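Local coordinates for xylose isomerase domain protein TIM barrel (PDB 3TVA) that binds a magnesium ion in a xylose isomerase-like TIM barrel and probably acts as an isomerase, at residues Leu33-Val38 against Ser275-Leu280; Gly124-Ser129 against Leu168-Asp173. All coordinates share one frame; numbering follows the deposited sequence. Where two conformers were deposited one is given.

Contact 1: residues Leu33-Val38 against Ser275-Leu280; sequences LKVPTV and SALELL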
ATOM      1  N   LEU A  33       4.384  10.038 -17.834  1.00 45.12           N
ATOM      2  CA  LEU A  33       3.698  11.000 -16.960  1.00 45.61           C
ATOM      3  C   LEU A  33       4.666  11.917 -16.196  1.00 41.03           C
ATOM      4  O   LEU A  33       4.248  12.901 -15.587  1.00 36.14           O
ATOM      5  CB  LEU A  33       2.804  10.263 -15.962  1.00 42.52           C
ATOM      6  CG  LEU A  33       1.678   9.443 -16.580  1.00 43.62           C
ATOM      7  CD1 LEU A  33       0.929   8.661 -15.488  1.00 41.03           C
ATOM      8  CD2 LEU A  33       0.747  10.356 -17.363  1.00 43.87           C
ATOM      9  N   LYS A  34       5.950  11.565 -16.223  1.00 41.53           N
ATOM     10  CA  LYS A  34       7.012  12.367 -15.616  1.00 42.54           C
ATOM     11  C   LYS A  34       6.948  12.481 -14.093  1.00 38.64           C
ATOM     12  O   LYS A  34       7.474  13.439 -13.524  1.00 37.33           O
ATOM     13  CB  LYS A  34       7.053  13.773 -16.242  1.00 43.02           C
ATOM     14  CG  LYS A  34       7.336  13.786 -17.743  1.00 46.18           C
ATOM     15  CD  LYS A  34       7.319  15.218 -18.270  0.81 51.50           C
ATOM     16  CE  LYS A  34       7.842  15.306 -19.696  0.72 57.91           C
ATOM     17  NZ  LYS A  34       6.966  14.577 -20.653  0.64 62.24           N
ATOM     18  N   VAL A  35       6.335  11.500 -13.433  1.00 34.27           N
ATOM     19  CA  VAL A  35       6.333  11.474 -11.973  1.00 28.62           C
ATOM     20  C   VAL A  35       7.726  11.136 -11.451  1.00 27.38           C
ATOM     21  O   VAL A  35       8.427  10.315 -12.039  1.00 28.29           O
ATOM     22  CB  VAL A  35       5.265  10.505 -11.396  1.00 34.55           C
ATOM     23  CG1 VAL A  35       3.906  10.816 -12.008  1.00 36.32           C
ATOM     24  CG2 VAL A  35       5.645   9.055 -11.651  1.00 32.10           C
ATOM     25  N   PRO A  36       8.161  11.829 -10.387  1.00 26.35           N
ATOM     26  CA  PRO A  36       9.467  11.621  -9.748  1.00 27.38           C
ATOM     27  C   PRO A  36       9.618  10.328  -8.916  1.00 26.23           C
ATOM     28  O   PRO A  36      10.749   9.908  -8.670  1.00 23.49           O
ATOM     29  CB  PRO A  36       9.612  12.857  -8.848  1.00 27.81           C
ATOM     30  CG  PRO A  36       8.185  13.187  -8.459  1.00 28.97           C
ATOM     31  CD  PRO A  36       7.380  12.889  -9.715  1.00 28.27           C
ATOM     32  N   THR A  37       8.518   9.749  -8.440  1.00 23.03           N
ATOM     33  CA  THR A  37       8.600   8.624  -7.503  1.00 24.70           C
ATOM     34  C   THR A  37       7.586   7.551  -7.857  1.00 23.79           C
ATOM     35  O   THR A  37       6.570   7.836  -8.485  1.00 20.33           O
ATOM     36  CB  THR A  37       8.313   9.018  -6.013  1.00 25.11           C
ATOM     37  OG1 THR A  37       6.935   9.382  -5.868  1.00 30.18           O
ATOM     38  CG2 THR A  37       9.186  10.158  -5.554  1.00 27.38           C
ATOM     39  N   VAL A  38       7.876   6.316  -7.456  1.00 20.88           N
ATOM     40  CA  VAL A  38       6.919   5.230  -7.593  1.00 16.38           C
ATOM     41  C   VAL A  38       6.980   4.319  -6.371  1.00 17.36           C
ATOM     42  O   VAL A  38       7.988   4.259  -5.667  1.00 21.21           O
ATOM     43  CB  VAL A  38       7.195   4.348  -8.844  1.00 21.00           C
ATOM     44  CG1 VAL A  38       7.002   5.132 -10.146  1.00 22.30           C
ATOM     45  CG2 VAL A  38       8.591   3.721  -8.781  1.00 18.62           C
ATOM     46  N   SER A 275      -5.570  12.188 -14.922  1.00 30.15           N
ATOM     47  CA  SER A 275      -6.513  13.085 -14.259  1.00 31.58           C
ATOM     48  C   SER A 275      -6.251  13.147 -12.732  1.00 29.95           C
ATOM     49  O   SER A 275      -6.393  14.202 -12.111  1.00 28.59           O
ATOM     50  CB  SER A 275      -7.965  12.705 -14.578  1.00 35.77           C
ATOM     51  OG  SER A 275      -8.306  11.453 -14.013  1.00 43.49           O
ATOM     52  N   ALA A 276      -5.836  12.032 -12.137  1.00 25.91           N
ATOM     53  CA  ALA A 276      -5.464  12.033 -10.729  1.00 26.07           C
ATOM     54  C   ALA A 276      -4.289  12.980 -10.511  1.00 26.04           C
ATOM     55  O   ALA A 276      -4.271  13.762  -9.558  1.00 25.98           O
ATOM     56  CB  ALA A 276      -5.109  10.614 -10.245  1.00 20.26           C
ATOM     57  N   LEU A 277      -3.318  12.913 -11.414  1.00 25.15           N
ATOM     58  CA  LEU A 277      -2.125  13.742 -11.330  1.00 29.65           C
ATOM     59  C   LEU A 277      -2.488  15.233 -11.403  1.00 31.28           C
ATOM     60  O   LEU A 277      -1.944  16.058 -10.654  1.00 28.04           O
ATOM     61  CB  LEU A 277      -1.131  13.338 -12.432  1.00 36.70           C
ATOM     62  CG  LEU A 277       0.152  14.145 -12.646  1.00 45.12           C
ATOM     63  CD1 LEU A 277       0.897  14.337 -11.347  1.00 46.93           C
ATOM     64  CD2 LEU A 277       1.050  13.457 -13.662  1.00 49.22           C
ATOM     65  N   GLU A 278      -3.431  15.572 -12.276  1.00 28.11           N
ATOM     66  CA  GLU A 278      -3.898  16.955 -12.377  1.00 31.29           C
ATOM     67  C   GLU A 278      -4.639  17.429 -11.111  1.00 27.73           C
ATOM     68  O   GLU A 278      -4.413  18.542 -10.616  1.00 29.23           O
ATOM     69  CB  GLU A 278      -4.798  17.130 -13.602  1.00 35.19           C
ATOM     70  CG  GLU A 278      -5.380  18.527 -13.715  0.84 42.93           C
ATOM     71  CD  GLU A 278      -6.282  18.678 -14.917  0.67 51.30           C
ATOM     72  OE1 GLU A 278      -6.264  19.765 -15.534  0.66 56.16           O
ATOM     73  OE2 GLU A 278      -7.009  17.712 -15.240  0.66 52.25           O
ATOM     74  N   LEU A 279      -5.528  16.585 -10.599  1.00 26.79           N
ATOM     75  CA  LEU A 279      -6.244  16.883  -9.360  1.00 27.34           C
ATOM     76  C   LEU A 279      -5.297  17.065  -8.158  1.00 26.56           C
ATOM     77  O   LEU A 279      -5.425  18.022  -7.386  1.00 23.85           O
ATOM     78  CB  LEU A 279      -7.254  15.775  -9.068  1.00 28.46           C
ATOM     79  CG  LEU A 279      -7.993  15.942  -7.744  1.00 34.52           C
ATOM     80  CD1 LEU A 279      -8.923  17.158  -7.829  1.00 38.70           C
ATOM     81  CD2 LEU A 279      -8.765  14.687  -7.375  1.00 34.32           C
ATOM     82  N   LEU A 280      -4.339  16.154  -7.998  1.00 23.15           N
ATOM     83  CA  LEU A 280      -3.433  16.225  -6.848  1.00 22.57           C
ATOM     84  C   LEU A 280      -2.471  17.398  -6.963  1.00 26.72           C
ATOM     85  O   LEU A 280      -2.070  17.990  -5.954  1.00 26.20           O
ATOM     86  CB  LEU A 280      -2.649  14.920  -6.678  1.00 24.13           C
ATOM     87  CG  LEU A 280      -3.475  13.693  -6.284  1.00 26.20           C
ATOM     88  CD1 LEU A 280      -2.614  12.444  -6.288  1.00 27.33           C
ATOM     89  CD2 LEU A 280      -4.113  13.888  -4.909  1.00 19.51           C
TER
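The one flat group met here is the peptide carbonyl of L33, and it is touched at its oxygen by a methyl: L277 CD2 lies 3.8 Å from L33 O. No ring or charged group takes part, and no hydrogen bond crosses between 33-38 and 275-280. The same methyl also reaches L33 CB, at 4.3 Å, and V35 CG1, at 4.2 Å. A single branch of L277 thus makes every close approach, lodged at the bend where the chain leaves helix 27-32. With CG anti to the backbone N (chi1 174°), the L277 side chain carries CD2 away from its helix and across to the 33-35 backbone. The bend itself is a Schellman motif, in which K34 takes positive phi and turns the chain toward strand 37-41. V35 also packs on A30 of helix 27-32, while L277 leans on I13 of strand 13-18, so the leucine fits into an apolar layer between helix and sheet. The contact is light, burying 98 Å² in all, with the nearest CA atoms, of L33 and L277, 8.6 Å apart. It joins the final helix, 266-287, to the turn linking the first helix with the second strand, across the seam where strands 13-18 and 256-258 pair in parallel and close the TIM barrel.

Contact 2: residues Gly124-Ser129 against Leu168-Asp173; sequences GFVPES and LEFIED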
ATOM      1  N   GLY A 124      -3.407  -9.222   5.896  1.00 18.58           N
ATOM      2  CA  GLY A 124      -4.580 -10.090   5.949  1.00 17.96           C
ATOM      3  C   GLY A 124      -5.512  -9.708   7.078  1.00 18.93           C
ATOM      4  O   GLY A 124      -5.310  -8.670   7.723  1.00 16.33           O
ATOM      5  N   PHE A 125      -6.508 -10.541   7.370  0.60 18.54           N
ATOM      6  CA  PHE A 125      -7.531 -10.110   8.320  0.60 19.79           C
ATOM      7  C   PHE A 125      -7.062 -10.476   9.718  0.60 20.81           C
ATOM      8  O   PHE A 125      -7.124 -11.630  10.127  0.60 20.58           O
ATOM      9  CB  PHE A 125      -8.866 -10.809   8.021  0.60 20.01           C
ATOM     10  CG  PHE A 125      -9.685 -10.139   6.938  0.60 23.36           C
ATOM     11  CD1 PHE A 125     -11.039  -9.882   7.130  0.60 26.19           C
ATOM     12  CD2 PHE A 125      -9.103  -9.766   5.729  0.60 18.94           C
ATOM     13  CE1 PHE A 125     -11.796  -9.275   6.137  0.60 24.81           C
ATOM     14  CE2 PHE A 125      -9.848  -9.146   4.744  0.60 16.61           C
ATOM     15  CZ  PHE A 125     -11.197  -8.904   4.944  0.60 19.49           C
ATOM     16  N   VAL A 126      -6.652  -9.455  10.465  1.00 22.86           N
ATOM     17  CA  VAL A 126      -6.026  -9.622  11.774  1.00 21.77           C
ATOM     18  C   VAL A 126      -7.068 -10.156  12.755  1.00 20.78           C
ATOM     19  O   VAL A 126      -8.127  -9.558  12.920  1.00 24.38           O
ATOM     20  CB  VAL A 126      -5.438  -8.287  12.305  1.00 22.38           C
ATOM     21  CG1 VAL A 126      -4.948  -8.438  13.764  1.00 21.69           C
ATOM     22  CG2 VAL A 126      -4.319  -7.795  11.397  1.00 19.09           C
ATOM     23  N   PRO A 127      -6.781 -11.306  13.378  1.00 23.61           N
ATOM     24  CA  PRO A 127      -7.671 -11.967  14.346  1.00 28.56           C
ATOM     25  C   PRO A 127      -7.902 -11.105  15.585  1.00 31.99           C
ATOM     26  O   PRO A 127      -7.093 -10.219  15.863  1.00 28.44           O
ATOM     27  CB  PRO A 127      -6.876 -13.208  14.763  1.00 27.62           C
ATOM     28  CG  PRO A 127      -5.841 -13.393  13.720  1.00 28.05           C
ATOM     29  CD  PRO A 127      -5.522 -12.040  13.191  1.00 21.82           C
ATOM     30  N   GLU A 128      -8.989 -11.364  16.308  1.00 40.24           N
ATOM     31  CA  GLU A 128      -9.227 -10.755  17.614  1.00 45.03           C
ATOM     32  C   GLU A 128      -8.039 -11.061  18.510  1.00 38.19           C
ATOM     33  O   GLU A 128      -7.473 -12.148  18.432  1.00 34.02           O
ATOM     34  CB  GLU A 128     -10.486 -11.336  18.253  1.00 57.03           C
ATOM     35  CG  GLU A 128     -11.801 -10.767  17.752  1.00 69.74           C
ATOM     36  CD  GLU A 128     -13.007 -11.375  18.478  1.00 83.24           C
ATOM     37  OE1 GLU A 128     -12.874 -11.733  19.673  1.00 87.69           O
ATOM     38  OE2 GLU A 128     -14.086 -11.502  17.850  1.00 85.72           O
ATOM     39  N   SER A 129      -7.655 -10.104  19.351  1.00 36.41           N
ATOM     40  CA  SER A 129      -6.489 -10.259  20.223  1.00 38.97           C
ATOM     41  C   SER A 129      -6.639 -11.392  21.241  1.00 39.84           C
ATOM     42  O   SER A 129      -5.648 -11.921  21.743  1.00 42.78           O
ATOM     43  CB  SER A 129      -6.196  -8.951  20.947  1.00 41.04           C
ATOM     44  OG  SER A 129      -7.359  -8.480  21.607  1.00 46.30           O
ATOM     45  N   LEU A 168      -4.435  -0.262  15.595  1.00 21.28           N
ATOM     46  CA  LEU A 168      -3.589   0.365  16.604  1.00 18.21           C
ATOM     47  C   LEU A 168      -3.171  -0.651  17.676  1.00 22.57           C
ATOM     48  O   LEU A 168      -2.019  -0.680  18.124  1.00 21.88           O
ATOM     49  CB  LEU A 168      -4.337   1.515  17.282  1.00 19.33           C
ATOM     50  CG  LEU A 168      -4.452   2.853  16.549  1.00 26.25           C
ATOM     51  CD1 LEU A 168      -5.495   3.746  17.242  1.00 28.09           C
ATOM     52  CD2 LEU A 168      -3.097   3.555  16.494  1.00 21.72           C
ATOM     53  N   GLU A 169      -4.127  -1.466  18.101  1.00 19.53           N
ATOM     54  CA  GLU A 169      -3.868  -2.497  19.081  1.00 21.82           C
ATOM     55  C   GLU A 169      -2.779  -3.469  18.572  1.00 18.70           C
ATOM     56  O   GLU A 169      -1.868  -3.842  19.317  1.00 17.20           O
ATOM     57  CB  GLU A 169      -5.164  -3.255  19.381  1.00 22.91           C
ATOM     58  CG  GLU A 169      -5.043  -4.218  20.547  1.00 35.68           C
ATOM     59  CD  GLU A 169      -6.249  -5.139  20.705  1.00 42.16           C
ATOM     60  OE1 GLU A 169      -7.072  -5.242  19.764  1.00 45.61           O
ATOM     61  OE2 GLU A 169      -6.369  -5.762  21.779  1.00 43.28           O
ATOM     62  N   PHE A 170      -2.866  -3.849  17.299  1.00 14.74           N
ATOM     63  CA  PHE A 170      -1.911  -4.794  16.708  1.00 17.21           C
ATOM     64  C   PHE A 170      -0.539  -4.162  16.658  1.00 16.68           C
ATOM     65  O   PHE A 170       0.462  -4.781  17.035  1.00 17.95           O
ATOM     66  CB  PHE A 170      -2.351  -5.208  15.292  1.00 12.25           C
ATOM     67  CG  PHE A 170      -1.395  -6.143  14.601  1.00 15.22           C
ATOM     68  CD1 PHE A 170      -1.213  -7.440  15.066  1.00 15.57           C
ATOM     69  CD2 PHE A 170      -0.698  -5.731  13.466  1.00 18.96           C
ATOM     70  CE1 PHE A 170      -0.339  -8.322  14.426  1.00 17.80           C
ATOM     71  CE2 PHE A 170       0.175  -6.597  12.816  1.00 17.99           C
ATOM     72  CZ  PHE A 170       0.360  -7.898  13.296  1.00 20.90           C
ATOM     73  N   ILE A 171      -0.493  -2.922  16.178  1.00 16.90           N
ATOM     74  CA  ILE A 171       0.772  -2.206  16.068  1.00 15.15           C
ATOM     75  C   ILE A 171       1.420  -2.040  17.435  1.00 15.73           C
ATOM     76  O   ILE A 171       2.635  -2.180  17.585  1.00 16.92           O
ATOM     77  CB  ILE A 171       0.564  -0.834  15.397  1.00 17.40           C
ATOM     78  CG1 ILE A 171       0.287  -1.027  13.895  1.00 17.51           C
ATOM     79  CG2 ILE A 171       1.755   0.090  15.641  1.00 11.44           C
ATOM     80  CD1 ILE A 171      -0.096   0.259  13.177  1.00 16.27           C
ATOM     81  N   GLU A 172       0.594  -1.765  18.434  0.50 17.93           N
ATOM     82  CA  GLU A 172       1.073  -1.571  19.796  0.50 20.92           C
ATOM     83  C   GLU A 172       1.583  -2.883  20.407  0.50 20.34           C
ATOM     84  O   GLU A 172       2.527  -2.888  21.198  0.50 21.07           O
ATOM     85  CB  GLU A 172      -0.042  -0.981  20.655  0.50 22.07           C
ATOM     86  CG  GLU A 172       0.268   0.394  21.177  0.50 28.44           C
ATOM     87  CD  GLU A 172      -0.674   1.480  20.685  0.50 30.12           C
ATOM     88  OE1 GLU A 172      -1.525   1.930  21.486  0.50 31.17           O
ATOM     89  OE2 GLU A 172      -0.542   1.904  19.516  0.50 26.62           O
ATOM     90  N   ASP A 173       0.940  -3.988  20.048  1.00 17.00           N
ATOM     91  CA  ASP A 173       1.366  -5.310  20.498  1.00 20.50           C
ATOM     92  C   ASP A 173       2.680  -5.753  19.837  1.00 18.67           C
ATOM     93  O   ASP A 173       3.522  -6.360  20.482  1.00 18.62           O
ATOM     94  CB  ASP A 173       0.268  -6.351  20.242  1.00 22.65           C
ATOM     95  CG  ASP A 173      -0.869  -6.254  21.247  1.00 28.04           C
ATOM     96  OD1 ASP A 173      -0.641  -5.678  22.332  1.00 28.99           O
ATOM     97  OD2 ASP A 173      -1.988  -6.742  20.955  1.00 27.14           O
TER
HETATM   98  O   HOH W   1      -9.270  -7.656  19.165  1.00 53.79           O
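A buried apolar pair with a polar bridge beside it packs the loop that leaves strand 118-121 onto helix 164-174, which follows the next strand of the barrel. In the bridge, S129 OG donates to E169 OE2 at 2.9 Å, arriving on the syn side of the carboxylate but 34° out of its plane. S129 CB follows at 3.3 Å from the same OE2, bringing the serine up alongside the acid. E169 reaches it with an extended chain, CG anti to the backbone N (chi1 -171°). A water accepts from S129 N at 2.9 Å and donates weakly to E169 OE1, giving a second, looser link between the same two residues. Such loops at the carboxyl ends of TIM-barrel strands surround the active-site mouth, and the V126 side chain lies about 11 Å from that of E158, a magnesium ligand. H166 of helix 164-174 ties the polar side to the loop, its NE2 bonded to V126 O and its ND1 weakly to E169 OE1; V126 N is held by E162. Were E169 shortened to an alanine, S129 OG would probably be left without its acceptor and the water without its weak link to the helix. Deeper in, V126 CG1 meets F170 CD1 at 4.1 Å, the two side chains crossing obliquely. The chi1 of V126, 172°, swings CG1 opposite the backbone N and aims it at the ring. L137 and T141 of helix 132-149, together with I123, also pack on F170, while Y134 touches V126.

How the contacts relate
Both contacts lie about 17 Å from the centre of the chain, on opposite sides of it, with nearest atoms about 21 Å apart; they do not touch. Both are partly buried and each sets a helix against a connecting segment, but they share no helix or strand. Contact 1, where a helix returns to the start of a strand at the barrel's closing seam, has no hydrogen bond and rests on leucine and valine side chains, with one methyl set against a carbonyl oxygen. Contact 2, on a loop beyond the end of a strand, is larger (161 against 98 Å²) and adds to buried apolar packing a direct serine-glutamate hydrogen bond between partly exposed residues, with a weaker water bridge beside it.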